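PDB 2WB7: PT26-6P from Thermococcus sp., which is of unknown function but is encoded by a mobile genetic element of Euryarchaea and carries two immunoglobulin-like domains and a helical domain. Local coordinates for residues 126-131 / 363-368; 132-137 / 153-158; 160-165 / 216-221; 260-265 / 371-376; 302-307 / 326-331. One frame throughout, in Å; residues are numbered along the deposited sequence.

Interaction 1: residues 126-131 / 363-368; sequences TVMKAP and VERDDG
Arg365 reaches Val127 because its CG is trans to the backbone N (chi1 -151°) and the chain then bends at chi3 (54°), which lays CG and CD along the valine and swings the guanidinium group round to the valine's carbonyl. The contact joins the two immunoglobulin-like domains: Val127 sits on strand 120-129 of the first, and Arg365 begins the type I turn, Arg365 to Gly368, that follows strand 350-364 of the second. The two side chains run past each other in opposite senses, with Arg365 CD 3.8 Å from Val127 CB. Beyond them, Arg365 NH1 donates a hydrogen bond of 3.1 Å to Val127 O. Its N-H points fairly straight at the oxygen (155°), which lies at the guanidinium edge, close to the plane. NH1 also bonds Trp103 O, so this buried nitrogen is shared between two main-chain carbonyls. Thr126 OG1, 3.4 Å from Arg365 CD, and the methyl CE of selenomethionine Met128 approach the guanidinium obliquely. Its other edge faces Asp367: Arg365 NE bonds Asp367 OD1 at 3.0 Å, and a weaker, more bent bond joins Arg365 NH2 to Asp367 OD2 within the salt bridge. Together these bonds fix the rotation of the guanidinium, and the carboxylate would tend to keep the buried arginine charged. At the end of strand 350-364, Val127 CG1 touches Val363 CG1 at 4.2 Å. On the side of the turn a water bridges the domains, accepting from Thr126 OG1 at 2.9 Å and donating to Asp366 OD1 at 2.6 Å.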
# COMPACT_ATOMS: atom_id res chain seq x y z
N THR A 126 1.26 24.17 7.58
CA THR A 126 2.25 23.32 8.21
C THR A 126 2.04 21.84 7.88
O THR A 126 1.09 21.46 7.20
CB THR A 126 2.31 23.56 9.74
OG1 THR A 126 3.55 23.06 10.25
CG2 THR A 126 1.16 22.87 10.44
N VAL A 127 2.96 21.00 8.33
CA VAL A 127 2.87 19.57 8.11
C VAL A 127 2.83 18.90 9.46
O VAL A 127 3.58 19.28 10.35
CB VAL A 127 4.10 19.05 7.37
CG1 VAL A 127 3.91 17.59 6.99
CG2 VAL A 127 4.38 19.91 6.14
N MSE A 128 1.95 17.92 9.62
CA MSE A 128 1.85 17.22 10.90
C MSE A 128 1.87 15.68 10.75
O MSE A 128 1.93 15.13 9.64
CB MSE A 128 0.59 17.66 11.66
CG MSE A 128 0.61 19.15 12.08
SE MSE A 128 1.70 19.59 13.68
CE MSE A 128 2.56 21.17 12.97
N LYS A 129 1.83 14.99 11.89
CA LYS A 129 1.84 13.54 11.89
C LYS A 129 1.44 12.97 13.25
O LYS A 129 1.90 13.45 14.30
CB LYS A 129 3.23 13.05 11.50
CG LYS A 129 3.34 11.55 11.33
CD LYS A 129 4.79 11.09 11.23
CE LYS A 129 4.85 9.57 11.19
NZ LYS A 129 6.20 9.05 11.48
N ALA A 130 0.57 11.97 13.24
CA ALA A 130 0.15 11.29 14.45
C ALA A 130 1.29 10.50 15.12
O ALA A 130 2.39 10.40 14.56
CB ALA A 130 -1.01 10.37 14.15
N PRO A 131 1.03 9.94 16.32
CA PRO A 131 2.01 9.05 16.95
C PRO A 131 2.34 7.83 16.06
O PRO A 131 1.45 7.26 15.41
CB PRO A 131 1.30 8.60 18.24
CG PRO A 131 0.33 9.69 18.53
CD PRO A 131 -0.15 10.15 17.18
N VAL A 363 10.33 14.16 5.74
CA VAL A 363 9.66 15.31 5.19
C VAL A 363 10.24 16.50 5.91
O VAL A 363 10.14 16.59 7.14
CB VAL A 363 8.17 15.24 5.48
CG1 VAL A 363 7.49 16.51 5.03
CG2 VAL A 363 7.57 13.99 4.83
N GLU A 364 10.89 17.40 5.18
CA GLU A 364 11.46 18.59 5.80
C GLU A 364 10.52 19.78 5.72
O GLU A 364 10.31 20.37 4.65
CB GLU A 364 12.81 18.99 5.21
CG GLU A 364 13.58 19.81 6.22
CD GLU A 364 14.32 21.01 5.64
OE1 GLU A 364 14.71 21.00 4.44
OE2 GLU A 364 14.53 21.97 6.41
N ARG A 365 9.95 20.12 6.87
CA ARG A 365 9.00 21.22 7.00
C ARG A 365 9.71 22.56 6.83
O ARG A 365 10.89 22.71 7.17
CB ARG A 365 8.36 21.14 8.37
CG ARG A 365 6.99 21.69 8.45
CD ARG A 365 6.31 21.13 9.68
NE ARG A 365 7.12 21.36 10.87
CZ ARG A 365 6.69 21.16 12.12
NH1 ARG A 365 5.47 20.71 12.34
NH2 ARG A 365 7.49 21.41 13.14
N ASP A 366 8.98 23.55 6.31
CA ASP A 366 9.58 24.86 6.03
C ASP A 366 10.32 25.45 7.23
O ASP A 366 11.23 26.23 7.05
CB ASP A 366 8.52 25.84 5.52
CG ASP A 366 7.36 25.98 6.49
OD1 ASP A 366 7.31 25.21 7.48
OD2 ASP A 366 6.49 26.86 6.25
N ASP A 367 9.93 25.08 8.45
CA ASP A 367 10.63 25.55 9.64
C ASP A 367 11.92 24.78 9.95
O ASP A 367 12.55 24.99 10.98
CB ASP A 367 9.72 25.52 10.87
CG ASP A 367 9.41 24.10 11.33
OD1 ASP A 367 9.55 23.15 10.52
OD2 ASP A 367 9.01 23.93 12.50
N GLY A 368 12.31 23.87 9.06
CA GLY A 368 13.57 23.14 9.25
C GLY A 368 13.46 21.87 10.07
O GLY A 368 14.35 21.02 10.03
O HOH W 1 5.15 25.08 8.84

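Interaction 2: residues 132-137 / 153-158; sequences DPLVYQ and DKIWNT
Two short helices, 135-144 and 149-157, follow each other in the chain, and this contact lies where the chain enters the first and leaves the second, with Leu134 reaching across to Lys154, Ile155 and Thr158. The two methyls of Leu134 divide the work. CD1 is 3.6 Å from Ile155 CA and 3.5 Å from Thr158 OG1, the leucine and threonine side chains meeting tip to tip. CD2 rests on the aliphatic part of Lys154, 3.6 Å from Lys154 CE. That lysine leaves its helix with CG swung away from its own N (chi1 -161°) and stays extended, crossing the leucine and carrying its amino end to the Gln137 side chain, which it meets at about a right angle. Thr158 is the first residue to depart from helical geometry. Its OG1 turns back and donates to Lys154 O at 2.8 Å, a carbonyl that also accepts from Thr158 N at 3.0 Å and Asn157 N at 3.2 Å. Three donors thus gather on one oxygen at the C-terminal end of helix 149-157. Both helices lean on the sheet of the second immunoglobulin-like domain: Leu134 touches Trp374, and Ile155 touches Ala260. Pro133 CG runs past Thr158 CG2 at 4.1 Å, both residues also touching Phe64.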
# COMPACT_ATOMS: atom_id res chain seq x y z
N ASP A 132 3.61 7.43 16.05
CA ASP A 132 4.09 6.39 15.16
C ASP A 132 5.02 5.41 15.88
O ASP A 132 6.22 5.64 15.96
CB ASP A 132 4.83 7.04 14.00
CG ASP A 132 5.07 6.10 12.84
OD1 ASP A 132 4.96 4.87 13.01
OD2 ASP A 132 5.37 6.60 11.74
N PRO A 133 4.46 4.30 16.37
CA PRO A 133 5.16 3.29 17.14
C PRO A 133 6.23 2.51 16.36
O PRO A 133 7.28 2.18 16.92
CB PRO A 133 4.05 2.33 17.58
CG PRO A 133 2.77 2.98 17.20
CD PRO A 133 3.07 3.92 16.10
N LEU A 134 5.97 2.23 15.08
CA LEU A 134 6.87 1.40 14.27
C LEU A 134 8.09 2.12 13.62
O LEU A 134 9.07 1.47 13.24
CB LEU A 134 6.06 0.68 13.19
CG LEU A 134 5.13 -0.38 13.75
CD1 LEU A 134 4.59 -1.29 12.65
CD2 LEU A 134 5.88 -1.19 14.81
N VAL A 135 8.02 3.44 13.51
CA VAL A 135 8.97 4.18 12.66
C VAL A 135 10.45 3.83 12.87
O VAL A 135 11.20 3.70 11.90
CB VAL A 135 8.77 5.73 12.75
CG1 VAL A 135 8.97 6.21 14.16
CG2 VAL A 135 9.72 6.46 11.81
N TYR A 136 10.88 3.69 14.12
CA TYR A 136 12.30 3.45 14.38
C TYR A 136 12.69 1.99 14.19
O TYR A 136 13.82 1.69 13.80
CB TYR A 136 12.69 3.90 15.79
CG TYR A 136 12.47 5.37 16.02
CD1 TYR A 136 12.89 6.31 15.08
CD2 TYR A 136 11.86 5.82 17.18
CE1 TYR A 136 12.69 7.68 15.29
CE2 TYR A 136 11.66 7.18 17.40
CZ TYR A 136 12.07 8.10 16.45
OH TYR A 136 11.86 9.45 16.66
N GLN A 137 11.76 1.09 14.45
CA GLN A 137 12.00 -0.31 14.19
C GLN A 137 12.15 -0.55 12.70
O GLN A 137 12.92 -1.41 12.28
CB GLN A 137 10.84 -1.13 14.72
CG GLN A 137 10.42 -0.69 16.08
CD GLN A 137 9.58 -1.73 16.74
OE1 GLN A 137 10.03 -2.85 16.96
NE2 GLN A 137 8.33 -1.38 17.08
N ASP A 153 5.10 -9.36 11.51
CA ASP A 153 3.69 -9.41 11.86
C ASP A 153 3.28 -8.05 12.38
O ASP A 153 2.20 -7.55 12.10
CB ASP A 153 3.44 -10.42 12.99
CG ASP A 153 3.79 -11.84 12.60
OD1 ASP A 153 3.64 -12.19 11.40
OD2 ASP A 153 4.18 -12.63 13.50
N LYS A 154 4.18 -7.47 13.16
CA LYS A 154 3.89 -6.21 13.82
C LYS A 154 3.56 -5.15 12.80
O LYS A 154 2.67 -4.32 13.01
CB LYS A 154 5.09 -5.79 14.65
CG LYS A 154 4.75 -4.78 15.69
CD LYS A 154 5.96 -4.44 16.54
CE LYS A 154 5.60 -3.41 17.59
NZ LYS A 154 6.83 -2.99 18.32
N ILE A 155 4.26 -5.18 11.68
CA ILE A 155 4.01 -4.21 10.61
C ILE A 155 2.55 -4.18 10.21
O ILE A 155 1.96 -3.11 10.09
CB ILE A 155 4.89 -4.49 9.39
CG1 ILE A 155 6.35 -4.21 9.73
CG2 ILE A 155 4.43 -3.64 8.23
CD1 ILE A 155 7.33 -4.73 8.74
N TRP A 156 1.96 -5.35 10.00
CA TRP A 156 0.59 -5.43 9.48
C TRP A 156 -0.46 -5.38 10.56
O TRP A 156 -1.65 -5.31 10.25
CB TRP A 156 0.42 -6.70 8.65
CG TRP A 156 1.56 -6.91 7.74
CD1 TRP A 156 2.49 -7.90 7.79
CD2 TRP A 156 1.94 -6.06 6.65
NE1 TRP A 156 3.42 -7.72 6.79
CE2 TRP A 156 3.10 -6.60 6.08
CE3 TRP A 156 1.40 -4.89 6.11
CZ2 TRP A 156 3.73 -6.02 4.99
CZ3 TRP A 156 2.03 -4.31 5.03
CH2 TRP A 156 3.19 -4.87 4.49
N ASN A 157 -0.05 -5.41 11.83
CA ASN A 157 -1.04 -5.47 12.91
C ASN A 157 -1.10 -4.23 13.81
O ASN A 157 -2.02 -4.08 14.60
CB ASN A 157 -0.84 -6.74 13.74
CG ASN A 157 -0.99 -8.00 12.90
OD1 ASN A 157 -0.14 -8.90 12.95
ND2 ASN A 157 -2.05 -8.05 12.09
N THR A 158 -0.14 -3.33 13.66
CA THR A 158 -0.14 -2.13 14.45
C THR A 158 -1.18 -1.16 13.90
O THR A 158 -1.33 -1.01 12.70
CB THR A 158 1.21 -1.46 14.43
OG1 THR A 158 2.19 -2.38 14.93
CG2 THR A 158 1.18 -0.24 15.29

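Interaction 3: residues 160-165 / 216-221; sequences TTHFEI and TAWGHV
Trp218 packs its CB on Phe163 and its indole on His162, and the side chain can be followed outward atom by atom. CB is 3.7 Å from Phe163 CD2, while Trp218 N lies over a face of the phenylalanine ring. With CG in the position flanked by N and C (chi1 55°), the indole stands up beside strand 163-178. At the indole edge, CD1 lies in plane with Phe163 O, 3.3 Å away. NE1 runs beneath His162, whose CB sits over the five-membered ring, 4.1 Å from its centroid. The six-membered ring is stacked face to face with the imidazole, planes at 29°; at its tip CZ2, CZ3 and CH2 lie under the NE2 and CE1 side of His162, though some atoms are modelled too close and the exact spacing is doubtful. The opposite indole face carries Thr216 CG2. Nearby, Ala217 CB approaches Phe163 obliquely, Val221 CG2 lies at the phenylalanine edge, and Val221 CG1 slides past Thr160 CG2 at 3.7 Å. The 3-10 turn 217-220 is thereby held against a strand of the first immunoglobulin-like domain, where the chain runs into strand 221-222, which pairs with strand 52-62. Glu164, bent at chi2, turns its carboxylate to the start of that turn. It bonds Thr214 OG1 and, weakly, Ala217 N; its bond to Thr216 N is modelled too short to trust. Amide N-H groups there would probably help stabilise its negative charge.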
# COMPACT_ATOMS: atom_id res chain seq x y z
N THR A 160 -3.24 2.73 13.89
CA THR A 160 -3.02 4.16 14.00
C THR A 160 -3.51 4.67 15.36
O THR A 160 -4.54 4.23 15.86
CB THR A 160 -3.71 4.91 12.84
OG1 THR A 160 -5.08 4.49 12.74
CG2 THR A 160 -3.00 4.61 11.53
N THR A 161 -2.73 5.58 15.95
CA THR A 161 -3.01 6.13 17.27
C THR A 161 -4.02 7.27 17.22
O THR A 161 -4.10 8.00 16.23
CB THR A 161 -1.74 6.68 17.91
OG1 THR A 161 -0.67 5.70 17.84
CG2 THR A 161 -2.01 7.09 19.35
N HIS A 162 -4.80 7.43 18.30
CA HIS A 162 -5.72 8.56 18.45
C HIS A 162 -4.96 9.83 18.82
O HIS A 162 -4.06 9.79 19.65
CB HIS A 162 -6.76 8.27 19.55
CG HIS A 162 -7.92 7.46 19.08
ND1 HIS A 162 -8.86 6.93 19.94
CD2 HIS A 162 -8.30 7.08 17.84
CE1 HIS A 162 -9.77 6.28 19.25
NE2 HIS A 162 -9.46 6.36 17.97
N PHE A 163 -5.32 10.96 18.22
CA PHE A 163 -4.63 12.23 18.48
C PHE A 163 -5.55 13.41 18.13
O PHE A 163 -6.60 13.23 17.51
CB PHE A 163 -3.37 12.33 17.62
CG PHE A 163 -3.66 12.56 16.16
CD1 PHE A 163 -3.59 13.85 15.62
CD2 PHE A 163 -4.03 11.51 15.34
CE1 PHE A 163 -3.89 14.07 14.28
CE2 PHE A 163 -4.33 11.73 14.00
CZ PHE A 163 -4.25 13.01 13.47
N GLU A 164 -5.13 14.62 18.52
CA GLU A 164 -5.80 15.85 18.14
C GLU A 164 -4.78 16.94 17.86
O GLU A 164 -3.66 16.89 18.37
CB GLU A 164 -6.76 16.32 19.24
CG GLU A 164 -7.90 15.35 19.57
CD GLU A 164 -8.99 15.36 18.53
OE1 GLU A 164 -9.02 16.30 17.71
OE2 GLU A 164 -9.84 14.43 18.53
N ILE A 165 -5.17 17.92 17.06
CA ILE A 165 -4.34 19.09 16.84
C ILE A 165 -4.85 20.28 17.65
O ILE A 165 -6.06 20.53 17.74
CB ILE A 165 -4.29 19.48 15.36
CG1 ILE A 165 -3.81 18.30 14.52
CG2 ILE A 165 -3.36 20.67 15.15
CD1 ILE A 165 -3.80 18.59 13.04
N THR A 216 -11.89 14.62 17.17
CA THR A 216 -11.86 13.39 16.38
C THR A 216 -11.07 13.61 15.08
O THR A 216 -11.43 13.09 14.02
CB THR A 216 -13.30 12.90 16.08
OG1 THR A 216 -14.08 13.03 17.28
CG2 THR A 216 -13.32 11.45 15.62
N ALA A 217 -10.00 14.38 15.17
CA ALA A 217 -9.11 14.57 14.03
C ALA A 217 -8.73 13.22 13.44
O ALA A 217 -8.83 13.01 12.24
CB ALA A 217 -7.86 15.33 14.44
N TRP A 218 -8.29 12.31 14.32
CA TRP A 218 -7.82 10.99 13.93
C TRP A 218 -8.85 10.25 13.10
O TRP A 218 -8.51 9.29 12.42
CB TRP A 218 -7.47 10.15 15.16
CG TRP A 218 -8.58 10.03 16.16
CD1 TRP A 218 -8.76 10.80 17.28
CD2 TRP A 218 -9.66 9.09 16.14
NE1 TRP A 218 -9.89 10.41 17.95
CE2 TRP A 218 -10.46 9.36 17.27
CE3 TRP A 218 -10.03 8.05 15.27
CZ2 TRP A 218 -11.62 8.62 17.56
CZ3 TRP A 218 -11.17 7.32 15.56
CH2 TRP A 218 -11.96 7.61 16.70
N GLY A 219 -10.10 10.70 13.12
CA GLY A 219 -11.13 10.05 12.32
C GLY A 219 -11.00 10.24 10.83
O GLY A 219 -11.89 9.87 10.06
N HIS A 220 -9.90 10.83 10.39
CA HIS A 220 -9.69 11.03 8.95
C HIS A 220 -8.68 10.04 8.43
O HIS A 220 -8.36 10.02 7.25
CB HIS A 220 -9.22 12.46 8.65
CG HIS A 220 -10.22 13.51 9.00
ND1 HIS A 220 -10.09 14.32 10.11
CD2 HIS A 220 -11.38 13.88 8.39
CE1 HIS A 220 -11.13 15.14 10.17
NE2 HIS A 220 -11.92 14.89 9.14
N VAL A 221 -8.17 9.21 9.35
CA VAL A 221 -7.17 8.20 9.03
C VAL A 221 -7.81 6.85 8.79
O VAL A 221 -8.67 6.43 9.56
CB VAL A 221 -6.18 8.06 10.17
CG1 VAL A 221 -5.11 7.09 9.81
CG2 VAL A 221 -5.56 9.41 10.49

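Interaction 4: residues 260-265 / 371-376; sequences AGALSD and IPIWLA
Ile373 is the first residue of 371-376 to meet the other segment: its CB is 3.8 Å from Ala262 CB. With CG1 wedged between the main-chain N and C (chi1 49°), CD1 is brought to Asp265, 3.8 Å from Asp265 CB, whose carboxylate bonds Ala66 N elsewhere. Trp374 comes next and lays an indole face over Gly261: Gly261 CA is 3.7 Å from the centroid of the six-membered ring and only 9° off its normal, a CH-pi contact. A side chain on Gly261 would collide with Trp374 O and Leu375 CA. Trp374 NE1 bonds Asp132 OD1, which helps fix the tilt of the ring, and Trp374 O accepts from Ala262 N at 2.8 Å. Leu375 pairs with Gly261 without hydrogen bonds; its CD1 packs on Leu263 CD1 at 4.0 Å and also nears the carbonyl of Ala260. Ala376 then forms the hydrogen-bonded pair with Ala260, giving its N to Ala260 O at 2.8 Å and taking Ala260 N on its own O at 2.9 Å. Past Gly261 the first segment leaves the ladder through an inverse gamma turn centred on Ala262. Strands 253-261 and 370-379, first and last along the chain, thus run antiparallel, side by side within the eight-stranded sheet of the second immunoglobulin-like domain.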
# COMPACT_ATOMS: atom_id res chain seq x y z
N ALA A 260 1.77 -0.71 4.40
CA ALA A 260 1.63 -0.14 5.73
C ALA A 260 2.52 1.10 5.82
O ALA A 260 3.57 1.15 5.17
CB ALA A 260 2.02 -1.14 6.80
N GLY A 261 2.13 2.10 6.61
CA GLY A 261 2.96 3.29 6.75
C GLY A 261 2.42 4.55 6.08
O GLY A 261 1.22 4.79 6.07
N ALA A 262 3.32 5.35 5.51
CA ALA A 262 2.97 6.67 4.99
C ALA A 262 2.52 6.63 3.53
O ALA A 262 3.09 7.30 2.67
CB ALA A 262 4.14 7.61 5.17
N LEU A 263 1.49 5.85 3.25
CA LEU A 263 1.09 5.63 1.87
C LEU A 263 0.60 6.90 1.18
O LEU A 263 0.67 7.00 -0.05
CB LEU A 263 0.04 4.52 1.76
CG LEU A 263 -0.29 4.06 0.34
CD1 LEU A 263 0.91 3.44 -0.37
CD2 LEU A 263 -1.45 3.06 0.40
N SER A 264 0.10 7.86 1.95
CA SER A 264 -0.35 9.12 1.38
C SER A 264 0.83 9.97 0.91
O SER A 264 0.69 10.80 0.02
CB SER A 264 -1.15 9.90 2.41
OG SER A 264 -2.35 9.22 2.76
N ASP A 265 2.00 9.76 1.51
CA ASP A 265 3.16 10.59 1.20
C ASP A 265 3.91 10.11 -0.04
O ASP A 265 4.28 10.92 -0.89
CB ASP A 265 4.11 10.64 2.39
CG ASP A 265 3.44 11.17 3.65
OD1 ASP A 265 2.35 11.78 3.52
OD2 ASP A 265 4.00 10.97 4.75
N ILE A 371 10.57 15.51 9.69
CA ILE A 371 9.63 14.48 10.16
C ILE A 371 9.83 13.12 9.45
O ILE A 371 9.65 13.02 8.23
CB ILE A 371 8.17 14.92 9.93
CG1 ILE A 371 7.90 16.27 10.59
CG2 ILE A 371 7.20 13.91 10.47
CD1 ILE A 371 6.49 16.75 10.43
N PRO A 372 10.17 12.07 10.22
CA PRO A 372 10.50 10.76 9.64
C PRO A 372 9.26 10.00 9.18
O PRO A 372 8.29 9.88 9.94
CB PRO A 372 11.16 10.02 10.81
CG PRO A 372 11.20 10.99 11.97
CD PRO A 372 10.18 12.03 11.69
N ILE A 373 9.27 9.48 7.96
CA ILE A 373 8.17 8.64 7.51
C ILE A 373 8.72 7.33 6.97
O ILE A 373 9.88 7.26 6.53
CB ILE A 373 7.34 9.32 6.43
CG1 ILE A 373 8.25 9.89 5.35
CG2 ILE A 373 6.48 10.41 7.04
CD1 ILE A 373 7.50 10.44 4.19
N TRP A 374 7.88 6.29 7.01
CA TRP A 374 8.27 5.00 6.51
C TRP A 374 7.15 4.38 5.70
O TRP A 374 5.97 4.70 5.90
CB TRP A 374 8.66 4.07 7.66
CG TRP A 374 7.52 3.73 8.58
CD1 TRP A 374 7.12 4.43 9.66
CD2 TRP A 374 6.64 2.60 8.47
NE1 TRP A 374 6.05 3.81 10.26
CE2 TRP A 374 5.73 2.69 9.54
CE3 TRP A 374 6.53 1.54 7.57
CZ2 TRP A 374 4.73 1.75 9.74
CZ3 TRP A 374 5.53 0.60 7.77
CH2 TRP A 374 4.64 0.71 8.85
N LEU A 375 7.53 3.50 4.77
CA LEU A 375 6.56 2.71 4.02
C LEU A 375 7.02 1.25 3.94
O LEU A 375 8.22 0.95 3.82
CB LEU A 375 6.35 3.26 2.62
CG LEU A 375 5.23 2.60 1.81
CD1 LEU A 375 3.89 3.03 2.32
CD2 LEU A 375 5.34 2.97 0.35
N ALA A 376 6.05 0.35 4.05
CA ALA A 376 6.31 -1.06 3.84
C ALA A 376 5.34 -1.51 2.77
O ALA A 376 4.16 -1.15 2.80
CB ALA A 376 6.10 -1.85 5.13

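Interaction 5: residues 302-307 / 326-331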
# COMPACT_ATOMS: atom_id res chain seq x y z
N ILE A 302 11.44 15.82 0.40
CA ILE A 302 11.43 14.49 1.02
C ILE A 302 12.71 13.74 0.62
O ILE A 302 13.08 13.79 -0.55
CB ILE A 302 10.22 13.71 0.51
CG1 ILE A 302 8.94 14.53 0.70
CG2 ILE A 302 10.12 12.36 1.19
CD1 ILE A 302 7.71 13.86 0.14
N SER A 303 13.37 13.04 1.55
CA SER A 303 14.61 12.34 1.17
C SER A 303 15.01 11.09 1.95
O SER A 303 14.93 11.08 3.17
CB SER A 303 15.76 13.33 1.26
OG SER A 303 15.48 14.26 2.26
N ASP A 304 15.32 10.01 1.20
CA ASP A 304 16.39 9.03 1.52
C ASP A 304 16.46 7.46 1.33
O ASP A 304 16.92 6.98 0.28
CB ASP A 304 17.08 9.38 2.80
CG ASP A 304 18.54 9.18 2.66
OD1 ASP A 304 18.97 9.37 1.50
OD2 ASP A 304 19.22 8.82 3.66
N GLU A 305 16.13 6.66 2.35
CA GLU A 305 16.76 5.30 2.47
C GLU A 305 15.87 4.05 2.41
O GLU A 305 14.82 4.01 3.05
CB GLU A 305 17.58 5.24 3.76
CG GLU A 305 18.45 4.03 3.90
CD GLU A 305 19.33 4.12 5.17
OE1 GLU A 305 18.94 4.85 6.11
OE2 GLU A 305 20.39 3.45 5.24
N TYR A 306 16.31 3.02 1.67
CA TYR A 306 15.47 1.87 1.33
C TYR A 306 16.16 0.53 1.52
O TYR A 306 17.39 0.42 1.47
CB TYR A 306 15.02 1.94 -0.13
CG TYR A 306 16.16 1.79 -1.11
CD1 TYR A 306 16.58 0.53 -1.53
CD2 TYR A 306 16.85 2.92 -1.61
CE1 TYR A 306 17.64 0.38 -2.40
CE2 TYR A 306 17.92 2.78 -2.49
CZ TYR A 306 18.31 1.50 -2.88
OH TYR A 306 19.35 1.31 -3.74
N ARG A 307 15.35 -0.51 1.72
CA ARG A 307 15.81 -1.89 1.63
C ARG A 307 14.74 -2.78 0.99
O ARG A 307 13.61 -2.84 1.46
CB ARG A 307 16.15 -2.42 3.02
CG ARG A 307 16.85 -3.75 3.01
CD ARG A 307 17.49 -4.05 4.34
NE ARG A 307 18.70 -4.81 4.12
CZ ARG A 307 19.93 -4.39 4.40
NH1 ARG A 307 20.11 -3.20 4.97
NH2 ARG A 307 20.97 -5.17 4.13
N THR A 326 20.00 -2.53 -0.98
CA THR A 326 19.83 -1.42 -0.07
C THR A 326 20.68 -0.20 -0.41
O THR A 326 21.83 -0.33 -0.86
CB THR A 326 20.10 -1.88 1.39
OG1 THR A 326 19.51 -0.96 2.32
CG2 THR A 326 21.58 -2.01 1.68
N GLY A 327 20.12 0.99 -0.19
CA GLY A 327 20.87 2.22 -0.38
C GLY A 327 20.13 3.51 -0.08
O GLY A 327 19.19 3.53 0.73
N HIS A 328 20.55 4.59 -0.75
CA HIS A 328 19.99 5.94 -0.57
C HIS A 328 19.50 6.55 -1.88
O HIS A 328 20.10 6.35 -2.93
CB HIS A 328 21.03 6.85 0.05
CG HIS A 328 21.30 6.52 1.47
ND1 HIS A 328 20.45 6.92 2.49
CD2 HIS A 328 22.27 5.78 2.06
CE1 HIS A 328 20.91 6.46 3.64
NE2 HIS A 328 22.01 5.77 3.41
N ILE A 329 18.42 7.31 -1.80
CA ILE A 329 17.81 7.90 -2.99
C ILE A 329 18.20 9.36 -3.12
O ILE A 329 18.25 9.90 -4.23
CB ILE A 329 16.28 7.86 -2.91
CG1 ILE A 329 15.81 6.43 -2.66
CG2 ILE A 329 15.66 8.44 -4.18
CD1 ILE A 329 14.48 6.33 -2.05
N GLY A 330 18.48 9.99 -1.97
CA GLY A 330 18.57 11.44 -1.90
C GLY A 330 17.17 12.05 -1.87
O GLY A 330 16.31 11.60 -1.13
N ASP A 331 16.94 13.07 -2.68
CA ASP A 331 15.63 13.68 -2.72
C ASP A 331 14.78 12.88 -3.67
O ASP A 331 15.20 12.67 -4.80
CB ASP A 331 15.75 15.14 -3.18
CG ASP A 331 16.60 15.98 -2.22
OD1 ASP A 331 16.10 16.30 -1.11
OD2 ASP A 331 17.76 16.32 -2.56
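Tyr306 lays one ring face over Gly327, with Gly327 N 3.2 Å above the ring plane and Gly327 CA making a CH-pi contact; Ile329 CG1 approaches obliquely, 3.8 Å from Tyr306 CD2. On the opposite surface of this antiparallel hairpin, made by strands 301-314 and 319-331, the His328 ring meets two carboxylates. Asp304 OD2 lies at its edge beside ND1, a weak bond whose short length is doubtful, with carboxylate and ring planes 24° apart. Glu305, fully extended, comes to the ring obliquely at its CE1 side. The guanidinium of Arg307 carries the Thr326 side chain over one face, while its NH1 bonds Ile142 O in helix 135-144. A beta bulge lies between the Ser303-Asp331 and Glu305-His328 pairs: the 326-331 strand has one residue more there, and its Ile329 N bonds Asp304 O at 2.6 Å. Regular pairing resumes at Tyr306 and Gly327, where Tyr306 N reaches Gly327 O at 3.1 Å and Gly327 N reaches Tyr306 O at 3.2 Å. Strand 319-331 is an edge strand, within this chain, of the eight-stranded sheet of the second immunoglobulin-like domain. Thr326, its hydroxyl turned away from its own N (chi1 -161°), adds a second donor to the tyrosine carbonyl: Thr326 OG1 to Tyr306 O, 2.7 Å.

From the N terminus, interaction 1 opens first, at strand 120-129, and its loop does not close until residues 363-368. Inside it, interaction 2 closes a short helical excursion, and interaction 3 follows in series, tying strand 163-178 to the loop before strand 221-222. Interaction 4 opens at 260-265 and closes at 371-376, so it crosses interaction 1; interaction 5, the edge hairpin, nests within both. Interaction 1 bridges the two immunoglobulin-like domains, while interactions 4 and 5 belong to the sheet of the second. Interactions 1 and 3 touch through Ala130 and Phe163, interactions 1 and 4 through Lys129 and Pro372, and interactions 2 and 4 through Asp132 and Trp374.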